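Local coordinates for protein MarR-family transcriptional regulator (Bordetella bronchiseptica, PDB 6PCO) that probably binds DNA as a MarR-family transcription factor, a regulator of biofilm formation whose DNA binding is regulated by 6-hydroxynicotinic acid, at residues Tyr63-Ala68 against Gln161-Gly166; Ser77-Ala82 against Glu117-Arg122. All coordinates share one frame; numbering follows the deposited sequence.

Interaction 1. Residues Tyr63-Ala68 against Gln161-Gly166; sequences YQRHVA and QSTFGG. With BU1 (1,4-butanediol), chain E.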
ATOM      1  N   TYR A  63      -2.576  -2.834   5.480  1.00 63.32           N
ATOM      2  CA  TYR A  63      -1.278  -2.276   5.059  1.00 63.70           C
ATOM      3  C   TYR A  63      -0.982  -0.970   5.820  1.00 67.49           C
ATOM      4  O   TYR A  63       0.167  -0.749   6.201  1.00 63.83           O
ATOM      5  CB  TYR A  63      -1.240  -2.098   3.541  1.00 62.84           C
ATOM      6  CG  TYR A  63      -0.024  -1.371   3.024  1.00 70.13           C
ATOM      7  CD1 TYR A  63       1.231  -1.964   3.015  1.00 73.64           C
ATOM      8  CD2 TYR A  63      -0.129  -0.078   2.536  1.00 76.20           C
ATOM      9  CE1 TYR A  63       2.350  -1.284   2.560  1.00 76.96           C
ATOM     10  CE2 TYR A  63       0.978   0.617   2.078  1.00 73.42           C
ATOM     11  CZ  TYR A  63       2.223   0.016   2.092  1.00 78.78           C
ATOM     12  OH  TYR A  63       3.296   0.723   1.620  1.00 76.90           O
ATOM     13  N   GLN A  64      -2.001  -0.117   6.039  1.00 68.72           N
ATOM     14  CA  GLN A  64      -1.867   1.086   6.907  1.00 66.33           C
ATOM     15  C   GLN A  64      -1.380   0.647   8.294  1.00 68.36           C
ATOM     16  O   GLN A  64      -0.439   1.218   8.843  1.00 75.08           O
ATOM     17  CB  GLN A  64      -3.174   1.856   7.141  1.00 69.45           C
ATOM     18  CG  GLN A  64      -3.933   2.279   5.895  1.00 84.00           C
ATOM     19  CD  GLN A  64      -3.431   3.539   5.236  1.00 91.69           C
ATOM     20  OE1 GLN A  64      -2.635   4.287   5.800  1.00108.17           O
ATOM     21  NE2 GLN A  64      -3.931   3.796   4.035  1.00 75.23           N
ATOM     22  N   ARG A  65      -2.056  -0.351   8.878  1.00 63.01           N
ATOM     23  CA  ARG A  65      -1.720  -0.828  10.223  1.00 59.92           C
ATOM     24  C   ARG A  65      -0.239  -1.243  10.285  1.00 55.27           C
ATOM     25  O   ARG A  65       0.500  -0.872  11.207  1.00 57.85           O
ATOM     26  CB  ARG A  65      -2.626  -1.990  10.633  1.00 59.09           C
ATOM     27  CG  ARG A  65      -2.343  -2.478  12.047  1.00 63.90           C
ATOM     28  CD  ARG A  65      -3.331  -3.504  12.554  1.00 64.06           C
ATOM     29  NE  ARG A  65      -2.720  -4.268  13.631  1.00 67.38           N
ATOM     30  CZ  ARG A  65      -1.893  -5.292  13.451  1.00 70.18           C
ATOM     31  NH1 ARG A  65      -1.419  -5.567  12.243  1.00 73.77           N
ATOM     32  NH2 ARG A  65      -1.557  -6.044  14.482  1.00 57.81           N
ATOM     33  N   HIS A  66       0.195  -2.006   9.288  1.00 47.00           N
ATOM     34  CA  HIS A  66       1.563  -2.462   9.217  1.00 56.07           C
ATOM     35  C   HIS A  66       2.528  -1.268   9.178  1.00 60.18           C
ATOM     36  O   HIS A  66       3.548  -1.267   9.884  1.00 66.51           O
ATOM     37  CB  HIS A  66       1.765  -3.412   8.032  1.00 56.43           C
ATOM     38  CG  HIS A  66       3.197  -3.646   7.740  1.00 56.12           C
ATOM     39  ND1 HIS A  66       3.982  -4.433   8.553  1.00 63.36           N
ATOM     40  CD2 HIS A  66       3.997  -3.176   6.758  1.00 59.89           C
ATOM     41  CE1 HIS A  66       5.215  -4.460   8.073  1.00 64.17           C
ATOM     42  NE2 HIS A  66       5.255  -3.697   6.964  1.00 57.10           N
ATOM     43  N   VAL A  67       2.219  -0.250   8.370  1.00 64.30           N
ATOM     44  CA  VAL A  67       3.152   0.880   8.194  1.00 67.35           C
ATOM     45  C   VAL A  67       3.228   1.692   9.497  1.00 57.75           C
ATOM     46  O   VAL A  67       4.314   2.107   9.898  1.00 62.25           O
ATOM     47  CB  VAL A  67       2.795   1.756   6.975  1.00 71.62           C
ATOM     48  CG1 VAL A  67       3.525   3.088   7.002  1.00 69.71           C
ATOM     49  CG2 VAL A  67       3.091   1.032   5.668  1.00 71.44           C
ATOM     50  N   ALA A  68       2.087   1.909  10.157  1.00 53.45           N
ATOM     51  CA  ALA A  68       2.078   2.524  11.488  1.00 56.38           C
ATOM     52  C   ALA A  68       2.958   1.707  12.447  1.00 59.52           C
ATOM     53  O   ALA A  68       3.795   2.266  13.144  1.00 58.12           O
ATOM     54  CB  ALA A  68       0.665   2.651  12.008  1.00 53.64           C
ATOM     55  N   GLN A 161       6.143  -9.590  13.999  1.00 53.34           N
ATOM     56  CA  GLN A 161       5.391 -10.157  15.122  1.00 57.32           C
ATOM     57  C   GLN A 161       4.171  -9.287  15.444  1.00 57.28           C
ATOM     58  O   GLN A 161       3.051  -9.798  15.515  1.00 76.60           O
ATOM     59  CB  GLN A 161       6.262 -10.316  16.368  1.00 59.83           C
ATOM     60  CG  GLN A 161       7.311 -11.416  16.262  1.00 62.75           C
ATOM     61  CD  GLN A 161       6.735 -12.721  15.770  1.00 72.14           C
ATOM     62  OE1 GLN A 161       5.801 -13.281  16.351  1.00 77.13           O
ATOM     63  NE2 GLN A 161       7.270 -13.206  14.659  1.00 83.92           N
ATOM     64  N   SER A 162       4.384  -7.978  15.606  1.00 58.87           N
ATOM     65  CA  SER A 162       3.291  -7.031  15.898  1.00 59.75           C
ATOM     66  C   SER A 162       2.223  -7.097  14.805  1.00 63.71           C
ATOM     67  O   SER A 162       1.040  -7.143  15.114  1.00 68.81           O
ATOM     68  CB  SER A 162       3.787  -5.632  16.051  1.00 60.09           C
ATOM     69  OG  SER A 162       4.611  -5.521  17.197  1.00 71.68           O
ATOM     70  N   THR A 163       2.662  -7.117  13.541  1.00 60.15           N
ATOM     71  CA  THR A 163       1.764  -7.095  12.416  1.00 60.36           C
ATOM     72  C   THR A 163       0.847  -8.320  12.445  1.00 59.70           C
ATOM     73  O   THR A 163      -0.351  -8.182  12.170  1.00 56.79           O
ATOM     74  CB  THR A 163       2.528  -7.008  11.090  1.00 62.93           C
ATOM     75  OG1 THR A 163       3.275  -5.790  11.082  1.00 67.32           O
ATOM     76  CG2 THR A 163       1.600  -7.041   9.896  1.00 60.22           C
ATOM     77  N   PHE A 164       1.416  -9.504  12.742  1.00 62.55           N
ATOM     78  CA  PHE A 164       0.622 -10.753  12.867  1.00 60.10           C
ATOM     79  C   PHE A 164      -0.353 -10.603  14.035  1.00 64.50           C
ATOM     80  O   PHE A 164      -1.439 -11.206  14.057  1.00 61.61           O
ATOM     81  CB  PHE A 164       1.492 -11.990  13.094  1.00 56.21           C
ATOM     82  CG  PHE A 164       2.105 -12.591  11.848  1.00 60.38           C
ATOM     83  CD1 PHE A 164       1.319 -12.894  10.742  1.00 57.69           C
ATOM     84  CD2 PHE A 164       3.472 -12.855  11.780  1.00 54.13           C
ATOM     85  CE1 PHE A 164       1.885 -13.436   9.595  1.00 50.96           C
ATOM     86  CE2 PHE A 164       4.034 -13.384  10.631  1.00 50.87           C
ATOM     87  CZ  PHE A 164       3.237 -13.685   9.541  1.00 49.60           C
ATOM     88  N   GLY A 165       0.052  -9.787  15.009  1.00 67.29           N
ATOM     89  CA  GLY A 165      -0.801  -9.447  16.111  1.00 69.75           C
ATOM     90  C   GLY A 165      -1.245 -10.702  16.826  1.00 68.35           C
ATOM     91  O   GLY A 165      -0.407 -11.441  17.344  1.00 73.14           O
ATOM     92  N   GLY A 166      -2.555 -10.960  16.786  1.00 66.72           N
ATOM     93  CA  GLY A 166      -3.179 -12.061  17.513  1.00 70.11           C
ATOM     94  C   GLY A 166      -3.572 -13.222  16.614  1.00 71.61           C
ATOM     95  O   GLY A 166      -4.287 -14.081  17.043  1.00 69.43           O
TER
HETATM   96  C1  BU1 E 201       7.607  -7.082   8.260  1.00 86.49           C
HETATM   97  C2  BU1 E 201       7.899  -6.570   6.839  1.00 92.57           C
HETATM   98  C3  BU1 E 201       8.552  -5.186   6.788  1.00 94.14           C
HETATM   99  C4  BU1 E 201       8.488  -4.648   5.348  1.00 97.04           C
HETATM  100  O5  BU1 E 201       6.404  -7.904   8.336  1.00 63.93           O
HETATM  101  O6  BU1 E 201       7.489  -3.620   5.141  1.00 79.30           O

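Interaction 2. Residues Ser77-Ala82 against Glu117-Arg122; sequences SKLTAA and ERLKAR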
ATOM      1  N   SER A  77      14.252   6.880  12.532  1.00 88.31           N
ATOM      2  CA  SER A  77      12.964   7.462  12.180  1.00 92.69           C
ATOM      3  C   SER A  77      12.982   8.038  10.752  1.00 83.74           C
ATOM      4  O   SER A  77      11.920   8.299  10.195  1.00 76.04           O
ATOM      5  CB  SER A  77      12.559   8.485  13.216  1.00 98.51           C
ATOM      6  OG  SER A  77      12.615   7.920  14.523  1.00106.73           O
ATOM      7  N   LYS A  78      14.178   8.219  10.165  1.00 79.55           N
ATOM      8  CA  LYS A  78      14.338   8.734   8.788  1.00 75.19           C
ATOM      9  C   LYS A  78      13.964   7.652   7.766  1.00 77.51           C
ATOM     10  O   LYS A  78      13.557   7.969   6.635  1.00 71.91           O
ATOM     11  CB  LYS A  78      15.776   9.197   8.531  1.00 76.24           C
ATOM     12  CG  LYS A  78      16.131  10.575   9.068  1.00 80.76           C
ATOM     13  CD  LYS A  78      17.622  10.850   9.055  1.00 92.12           C
ATOM     14  CE  LYS A  78      17.981  12.317   8.918  1.00 92.99           C
ATOM     15  NZ  LYS A  78      19.450  12.533   8.910  1.00101.93           N
ATOM     16  N   LEU A  79      14.086   6.386   8.194  1.00 70.36           N
ATOM     17  CA  LEU A  79      13.985   5.214   7.340  1.00 67.97           C
ATOM     18  C   LEU A  79      12.516   4.832   7.127  1.00 64.31           C
ATOM     19  O   LEU A  79      11.809   4.623   8.076  1.00 74.74           O
ATOM     20  CB  LEU A  79      14.745   4.078   8.026  1.00 67.75           C
ATOM     21  CG  LEU A  79      15.160   2.914   7.128  1.00 72.85           C
ATOM     22  CD1 LEU A  79      16.249   3.336   6.144  1.00 71.97           C
ATOM     23  CD2 LEU A  79      15.625   1.730   7.971  1.00 71.28           C
ATOM     24  N   THR A  80      12.084   4.724   5.865  1.00 63.86           N
ATOM     25  CA  THR A  80      10.718   4.266   5.517  1.00 56.06           C
ATOM     26  C   THR A  80      10.713   2.754   5.260  1.00 50.83           C
ATOM     27  O   THR A  80      11.748   2.163   5.004  1.00 50.11           O
ATOM     28  CB  THR A  80      10.177   5.020   4.300  1.00 61.02           C
ATOM     29  OG1 THR A  80      10.876   4.636   3.113  1.00 55.39           O
ATOM     30  CG2 THR A  80      10.283   6.520   4.471  1.00 72.33           C
ATOM     31  N   ALA A  81       9.527   2.152   5.361  1.00 53.55           N
ATOM     32  CA  ALA A  81       9.277   0.737   5.030  1.00 59.98           C
ATOM     33  C   ALA A  81       9.829   0.395   3.641  1.00 54.70           C
ATOM     34  O   ALA A  81      10.510  -0.620   3.470  1.00 60.53           O
ATOM     35  CB  ALA A  81       7.803   0.432   5.124  1.00 61.99           C
ATOM     36  N   ALA A  82       9.577   1.266   2.666  1.00 57.60           N
ATOM     37  CA  ALA A  82      10.082   1.074   1.293  1.00 61.34           C
ATOM     38  C   ALA A  82      11.618   1.165   1.275  1.00 59.50           C
ATOM     39  O   ALA A  82      12.301   0.341   0.687  1.00 63.38           O
ATOM     40  CB  ALA A  82       9.436   2.069   0.359  1.00 55.94           C
ATOM     41  N   GLU A 117      17.325   7.742  -4.387  1.00 71.96           N
ATOM     42  CA  GLU A 117      17.784   9.124  -4.305  1.00 70.49           C
ATOM     43  C   GLU A 117      17.970   9.487  -2.822  1.00 66.79           C
ATOM     44  O   GLU A 117      19.030   9.989  -2.430  1.00 72.97           O
ATOM     45  CB  GLU A 117      16.819  10.052  -5.058  1.00 81.54           C
ATOM     46  CG  GLU A 117      17.081  10.140  -6.565  1.00 89.03           C
ATOM     47  CD  GLU A 117      15.907  10.611  -7.419  1.00 96.70           C
ATOM     48  OE1 GLU A 117      15.085  11.422  -6.917  1.00121.91           O
ATOM     49  OE2 GLU A 117      15.789  10.154  -8.578  1.00 92.20           O
ATOM     50  N   ARG A 118      16.975   9.165  -1.984  1.00 64.94           N
ATOM     51  CA  ARG A 118      17.062   9.406  -0.526  1.00 62.69           C
ATOM     52  C   ARG A 118      18.248   8.628   0.081  1.00 61.43           C
ATOM     53  O   ARG A 118      19.057   9.212   0.790  1.00 64.82           O
ATOM     54  CB  ARG A 118      15.728   9.077   0.156  1.00 59.62           C
ATOM     55  CG  ARG A 118      14.608  10.064  -0.144  1.00 59.63           C
ATOM     56  CD  ARG A 118      13.315   9.725   0.576  1.00 60.58           C
ATOM     57  NE  ARG A 118      12.201  10.628   0.299  1.00 56.70           N
ATOM     58  CZ  ARG A 118      11.045  10.614   0.959  1.00 56.31           C
ATOM     59  NH1 ARG A 118      10.815   9.693   1.878  1.00 57.84           N
ATOM     60  NH2 ARG A 118      10.128  11.535   0.719  1.00 54.47           N
ATOM     61  N   LEU A 119      18.374   7.329  -0.219  1.00 61.23           N
ATOM     62  CA  LEU A 119      19.471   6.508   0.341  1.00 63.61           C
ATOM     63  C   LEU A 119      20.837   6.985  -0.194  1.00 61.18           C
ATOM     64  O   LEU A 119      21.807   7.010   0.564  1.00 66.08           O
ATOM     65  CB  LEU A 119      19.215   5.019   0.055  1.00 59.49           C
ATOM     66  CG  LEU A 119      17.953   4.421   0.697  1.00 62.24           C
ATOM     67  CD1 LEU A 119      17.736   2.987   0.243  1.00 63.43           C
ATOM     68  CD2 LEU A 119      17.980   4.467   2.221  1.00 61.60           C
ATOM     69  N   LYS A 120      20.920   7.396  -1.467  1.00 55.37           N
ATOM     70  CA  LYS A 120      22.158   8.022  -2.004  1.00 64.79           C
ATOM     71  C   LYS A 120      22.591   9.193  -1.096  1.00 63.54           C
ATOM     72  O   LYS A 120      23.757   9.334  -0.759  1.00 53.23           O
ATOM     73  CB  LYS A 120      21.995   8.470  -3.462  1.00 56.42           C
ATOM     74  N   ALA A 121      21.633  10.011  -0.660  1.00 67.98           N
ATOM     75  CA  ALA A 121      21.927  11.216   0.138  1.00 70.46           C
ATOM     76  C   ALA A 121      22.562  10.834   1.487  1.00 68.69           C
ATOM     77  O   ALA A 121      23.557  11.398   1.890  1.00 72.34           O
ATOM     78  CB  ALA A 121      20.671  12.047   0.308  1.00 66.51           C
ATOM     79  N   ARG A 122      22.003   9.840   2.173  1.00 73.12           N
ATOM     80  CA  ARG A 122      22.527   9.421   3.462  1.00 64.90           C
ATOM     81  C   ARG A 122      23.751   8.507   3.283  1.00 61.63           C
ATOM     82  O   ARG A 122      24.205   7.918   4.255  1.00 60.71           O
ATOM     83  CB  ARG A 122      21.426   8.722   4.265  1.00 65.25           C
ATOM     84  CG  ARG A 122      20.220   9.597   4.588  1.00 66.34           C
ATOM     85  CD  ARG A 122      19.141   8.885   5.406  1.00 69.45           C
ATOM     86  NE  ARG A 122      19.677   8.405   6.675  1.00 66.61           N
ATOM     87  CZ  ARG A 122      19.138   7.464   7.436  1.00 64.72           C
ATOM     88  NH1 ARG A 122      17.906   7.033   7.213  1.00 82.85           N
ATOM     89  NH2 ARG A 122      19.845   6.960   8.426  1.00 60.00           N
TER

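Interaction 1. Residues Tyr63-Ala68 against Gln161-Gly166
At the 1,4-butanediol pocket, the imidazole of His66 on helix 55-73 bridges Thr163, near the end of helix 143-164, and the bound diol. His66 ND1 donates a nearly straight hydrogen bond (173°) to Thr163 OG1 at 3.0 Å, with the hydroxyl oxygen lying in the ring plane at its edge. CG anti to the backbone N (chi1 167°) carries the ring out between the two partners, and NE2 shares a hydrogen bond of 2.9 Å with O6 of the diol. Thr163 OG1 is gripped twice, since it is also bonded to the Ile159 carbonyl one turn back, which should fix its rotation. The two helices belong to the all-helical dimerisation region of the MarR fold; Gly56 of the second subunit packs on His66, and its backbone N is bonded to the diol. One residue earlier, the extended Arg65 side chain lays its guanidinium against the end of helix 143-164. NH1 bonds Thr163 O at 2.8 Å, while NH2 takes Ser162 O at 2.9 Å in a more bent bond (130°). The positive charge thus meets carbonyls at the helix's C-terminal end, probably a favourable pairing, just before Gly165 leaves the helix with positive phi.

Interaction 2. Residues Ser77-Ala82 against Glu117-Arg122
Arg122, the first residue past helix 109-121, makes the largest contribution to this contact and reaches back to Lys78 and Leu79 in the loop ahead of helix 81-93. Its chain runs straight through chi2 and then bends at chi3 (59°), which swings the guanidinium in beside the loop. The aliphatic part of Lys78 lies against that group: CB comes to 3.3 Å from Arg122 NH1, and CD rides 3.9 Å above one face of the guanidinium, offset toward its rim. The two chains run obliquely to each other, and no hydrogen bond joins them. Lys78 NZ stays 4.7 Å from Arg122 NE, a proximity of like charges that is probably eased by the salt bridge between Arg122 NH2 and Asp76. The same carboxylate accepts the backbone N of Lys78 in an Asx turn, linking the arginine to the loop.

In the winged helix-turn-helix of the MarR family, helix 109-121 corresponds to the recognition helix and strands 125-129 and 137-141 form the wing; the contact lies where the recognition helix gives way to the wing. Leu79, buried where its two neighbours are not, supplies the apolar part. With CG anti to the backbone N (chi1 -161°), its branch turns toward helix 109-121, bringing CD1 to 4.4 Å from Leu119 CD2 and 4.2 Å from Arg122 NH1. Both leucines also pack on Leu87 of helix 81-93, and Leu119 touches Leu125 of the wing. One turn before Arg122, Arg118 extends along the surface until NH1 lies 4.1 Å from Thr80 CG2, the methyl sitting at the guanidinium edge. Thr80 is the N-cap of helix 81-93, its OG1 bonded to the backbone N of Gln83.

From the N terminus, the chain first runs through helix 55-73, which holds residues 63-68, and then residues 77-82, a loop that runs into the start of helix 81-93. Helix 98-105 and helix 109-121 follow, and at residues 117-122 the chain closes the smaller loop, that of interaction 2. It next makes the two-stranded wing and helix 143-164, whose end closes the larger loop through interaction 1, so that interaction 2 is nested inside it. Interaction 1 ties helices 55-73 and 143-164 of the dimerisation region together; interaction 2 joins the start of helix 81-93 to the end of helix 109-121 in the winged helix-turn-helix part. Their nearest atoms are about 5 Å apart.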